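Local coordinates for glycosyl hydrolases family 2, sugar binding domain protein (Bacteroides uniformis str. 3978 T3 ii, PDB 6D1P), which probably hydrolyses O-glycosidic bonds as a glycoside hydrolase family 2 beta-glucuronidase of a human gut bacterium, at residues F204-E215 with L297-H307. Sequence-based numbering, arbitrary orientation.
Sequences FEQIRIEATTDE and LRTTQHFGFRH. With GOL (glycerol), chain E.
Ile-209 sets its CG2 methyl on one face of the Phe-303 ring, 3.9 Å from the ring centroid, a CH-pi contact between the two sheets of an immunoglobulin-like beta-sandwich. The edge strands 204-213 and 297-303 run roughly parallel, their axes approaching to 8.5 Å at an angle of 27°, and no hydrogen bond joins them directly; branched and aromatic residues suit the gap. Phe-303 has CG between its backbone N and carbonyl carbon (chi1 58°), so that the two side chains cross at about a right angle and the ring turns a face to CG2. Earlier along the strands, Ile-207 CD1 meets Thr-299 CG2 tip to tip at 3.5 Å, while Thr-299 OG1 accepts a nearly straight bond from Gln-301 NE2; the threonine thus offers its methyl to the core and its hydroxyl to the amide. The two chains then draw together, and the small alanine suits this narrow spot: Ala-211 CB lies over a face of Phe-305 and 3.3 Å from Gly-304 O. A glycerol, probably from crystallisation, bridges Ile-209 O and Ala-211 N to Gly-304 N.

At the far end His-307, its CG anti to the backbone N (chi1 173°), turns one ring face to Glu-215 CB, 3.6 Å from the centroid, and an edge to Thr-213 O, two roles a flat imidazole can fill together. Cutting His-307 back to an alanine is likely to leave Glu-215 CB without the ring it packs on and open a gap beside Thr-213 O. Dispersion and CH-pi contacts, not direct hydrogen bonds, therefore carry this interface.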
# COMPACT_ATOMS: atom_id res chain seq x y z
N PHE A 204 6.84 40.68 13.95
CA PHE A 204 8.23 40.31 13.72
C PHE A 204 8.30 39.28 12.61
O PHE A 204 7.60 38.26 12.64
CB PHE A 204 8.85 39.75 15.00
CG PHE A 204 8.64 40.61 16.20
CD1 PHE A 204 9.25 41.85 16.30
CD2 PHE A 204 7.81 40.19 17.22
CE1 PHE A 204 9.05 42.65 17.41
CE2 PHE A 204 7.61 40.99 18.34
CZ PHE A 204 8.23 42.22 18.43
N GLU A 205 9.14 39.55 11.61
CA GLU A 205 9.41 38.56 10.58
C GLU A 205 10.65 37.74 10.92
O GLU A 205 10.61 36.51 10.95
CB GLU A 205 9.54 39.23 9.21
CG GLU A 205 9.19 38.32 8.04
CD GLU A 205 8.53 39.06 6.89
OE1 GLU A 205 7.29 38.92 6.72
OE2 GLU A 205 9.25 39.77 6.15
N GLN A 206 11.76 38.42 11.24
CA GLN A 206 13.00 37.73 11.54
C GLN A 206 13.73 38.47 12.66
O GLN A 206 13.67 39.70 12.76
CB GLN A 206 13.88 37.64 10.29
CG GLN A 206 14.99 36.60 10.34
CD GLN A 206 15.69 36.44 9.00
OE1 GLN A 206 15.89 35.32 8.52
NE2 GLN A 206 16.06 37.57 8.37
N ILE A 207 14.41 37.70 13.52
CA ILE A 207 15.18 38.25 14.64
C ILE A 207 16.50 37.51 14.75
O ILE A 207 16.57 36.40 15.29
CB ILE A 207 14.40 38.17 15.97
CG1 ILE A 207 13.19 39.11 15.92
CG2 ILE A 207 15.30 38.48 17.18
CD1 ILE A 207 12.58 39.39 17.26
N ARG A 208 17.56 38.12 14.25
CA ARG A 208 18.88 37.49 14.20
C ARG A 208 19.73 38.03 15.34
O ARG A 208 19.80 39.25 15.56
CB ARG A 208 19.52 37.76 12.83
CG ARG A 208 21.01 37.45 12.71
CD ARG A 208 21.60 38.31 11.59
NE ARG A 208 22.88 37.80 11.11
CZ ARG A 208 23.23 37.81 9.82
NH1 ARG A 208 22.38 38.29 8.92
NH2 ARG A 208 24.41 37.32 9.44
N ILE A 209 20.37 37.13 16.08
CA ILE A 209 21.10 37.48 17.29
C ILE A 209 22.49 36.87 17.19
O ILE A 209 22.63 35.64 17.22
CB ILE A 209 20.38 37.00 18.56
CG1 ILE A 209 18.97 37.57 18.62
CG2 ILE A 209 21.15 37.41 19.79
CD1 ILE A 209 18.23 37.22 19.88
N GLU A 210 23.51 37.72 17.08
CA GLU A 210 24.89 37.28 17.00
C GLU A 210 25.63 37.73 18.26
O GLU A 210 26.02 38.90 18.38
CB GLU A 210 25.56 37.81 15.75
CG GLU A 210 24.86 37.43 14.45
CD GLU A 210 25.74 37.71 13.24
OE1 GLU A 210 26.96 37.87 13.42
OE2 GLU A 210 25.20 37.78 12.12
N ALA A 211 25.79 36.81 19.19
CA ALA A 211 26.62 37.04 20.36
C ALA A 211 28.05 36.65 20.02
O ALA A 211 28.29 35.55 19.51
CB ALA A 211 26.10 36.23 21.55
N THR A 212 28.98 37.55 20.29
CA THR A 212 30.40 37.36 20.00
C THR A 212 31.20 37.58 21.28
O THR A 212 30.89 38.48 22.07
CB THR A 212 30.85 38.31 18.88
OG1 THR A 212 30.63 39.66 19.28
CG2 THR A 212 30.03 38.07 17.63
N THR A 213 32.23 36.76 21.48
CA THR A 213 33.07 36.88 22.66
C THR A 213 34.48 36.43 22.30
O THR A 213 34.69 35.62 21.39
CB THR A 213 32.53 36.07 23.84
OG1 THR A 213 33.25 36.41 25.04
CG2 THR A 213 32.70 34.58 23.59
N ASP A 214 35.45 36.97 23.02
CA ASP A 214 36.82 36.56 22.78
C ASP A 214 37.09 35.21 23.43
O ASP A 214 36.33 34.73 24.28
CB ASP A 214 37.78 37.60 23.33
CG ASP A 214 37.64 37.74 24.81
OD1 ASP A 214 36.76 38.51 25.25
OD2 ASP A 214 38.36 37.02 25.54
N GLU A 215 38.22 34.61 23.07
CA GLU A 215 38.54 33.26 23.49
C GLU A 215 38.84 33.14 24.99
O GLU A 215 39.18 32.03 25.44
CB GLU A 215 39.74 32.75 22.70
CG GLU A 215 41.04 33.45 23.05
CD GLU A 215 42.24 32.69 22.57
OE1 GLU A 215 42.37 32.46 21.35
OE2 GLU A 215 43.05 32.29 23.42
N LEU A 297 2.38 41.69 21.19
CA LEU A 297 3.13 40.65 20.49
C LEU A 297 4.50 40.53 21.15
O LEU A 297 5.26 41.50 21.22
CB LEU A 297 3.28 40.99 19.01
CG LEU A 297 4.08 40.00 18.17
CD1 LEU A 297 3.34 38.67 18.01
CD2 LEU A 297 4.42 40.59 16.81
N ARG A 298 4.80 39.34 21.66
CA ARG A 298 6.09 39.07 22.27
C ARG A 298 6.74 37.89 21.59
O ARG A 298 6.07 36.94 21.15
CB ARG A 298 5.95 38.76 23.76
CG ARG A 298 7.27 38.53 24.47
CD ARG A 298 7.08 38.09 25.92
NE ARG A 298 5.75 38.43 26.39
CZ ARG A 298 5.40 39.61 26.90
NH1 ARG A 298 6.31 40.58 27.00
NH2 ARG A 298 4.15 39.81 27.30
N THR A 299 8.07 37.94 21.49
CA THR A 299 8.84 36.78 21.10
C THR A 299 10.08 36.71 21.96
O THR A 299 10.77 37.72 22.17
CB THR A 299 9.22 36.81 19.61
OG1 THR A 299 10.03 35.67 19.30
CG2 THR A 299 9.98 38.08 19.27
N THR A 300 10.36 35.52 22.48
CA THR A 300 11.49 35.28 23.35
C THR A 300 12.50 34.40 22.62
O THR A 300 12.12 33.39 22.01
CB THR A 300 11.03 34.60 24.64
OG1 THR A 300 10.00 35.40 25.23
CG2 THR A 300 12.18 34.43 25.59
N GLN A 301 13.77 34.77 22.69
CA GLN A 301 14.83 34.08 21.98
C GLN A 301 15.98 33.79 22.93
O GLN A 301 16.41 34.67 23.68
CB GLN A 301 15.34 34.93 20.82
CG GLN A 301 14.28 35.33 19.84
CD GLN A 301 14.01 34.24 18.84
OE1 GLN A 301 14.94 33.54 18.41
NE2 GLN A 301 12.74 34.08 18.47
N HIS A 302 16.49 32.56 22.90
CA HIS A 302 17.71 32.25 23.61
C HIS A 302 18.93 32.41 22.70
O HIS A 302 18.83 32.36 21.48
CB HIS A 302 17.68 30.84 24.18
CG HIS A 302 16.55 30.60 25.13
ND1 HIS A 302 15.25 30.42 24.71
CD2 HIS A 302 16.53 30.51 26.48
CE1 HIS A 302 14.48 30.23 25.76
NE2 HIS A 302 15.23 30.29 26.85
N PHE A 303 20.08 32.62 23.33
CA PHE A 303 21.35 32.64 22.62
C PHE A 303 22.45 32.41 23.65
O PHE A 303 22.19 32.22 24.84
CB PHE A 303 21.54 33.96 21.86
CG PHE A 303 21.48 35.18 22.72
CD1 PHE A 303 20.26 35.77 23.03
CD2 PHE A 303 22.64 35.73 23.24
CE1 PHE A 303 20.20 36.89 23.82
CE2 PHE A 303 22.60 36.86 24.03
CZ PHE A 303 21.37 37.45 24.32
N GLY A 304 23.69 32.43 23.18
CA GLY A 304 24.82 32.07 24.03
C GLY A 304 26.10 32.74 23.59
O GLY A 304 26.32 33.00 22.40
N PHE A 305 26.95 33.02 24.56
CA PHE A 305 28.28 33.55 24.32
C PHE A 305 29.26 32.39 24.31
O PHE A 305 29.42 31.69 25.31
CB PHE A 305 28.66 34.60 25.39
CG PHE A 305 27.86 35.88 25.29
CD1 PHE A 305 26.70 36.05 26.03
CD2 PHE A 305 28.27 36.91 24.46
CE1 PHE A 305 25.96 37.21 25.93
CE2 PHE A 305 27.54 38.08 24.36
CZ PHE A 305 26.38 38.23 25.10
N ARG A 306 29.92 32.17 23.18
CA ARG A 306 30.93 31.13 23.12
C ARG A 306 31.90 31.47 22.00
O ARG A 306 31.58 32.20 21.07
CB ARG A 306 30.31 29.75 22.90
CG ARG A 306 29.22 29.74 21.83
CD ARG A 306 29.45 28.63 20.86
NE ARG A 306 28.55 28.69 19.72
CZ ARG A 306 28.66 29.56 18.72
NH1 ARG A 306 29.60 30.49 18.74
NH2 ARG A 306 27.82 29.51 17.70
N HIS A 307 33.11 30.94 22.12
CA HIS A 307 34.15 31.17 21.14
C HIS A 307 34.75 29.82 20.80
O HIS A 307 35.04 29.02 21.70
CB HIS A 307 35.23 32.13 21.67
CG HIS A 307 36.41 32.27 20.76
ND1 HIS A 307 37.35 31.27 20.60
CD2 HIS A 307 36.79 33.28 19.94
CE1 HIS A 307 38.26 31.67 19.73
NE2 HIS A 307 37.94 32.88 19.31
C1 GOL E . 24.92 32.05 19.56
O1 GOL E . 23.78 32.07 20.35
C2 GOL E . 24.68 33.07 18.41
O2 GOL E . 24.20 34.29 18.89
C3 GOL E . 26.06 33.21 17.75
O3 GOL E . 25.83 33.64 16.43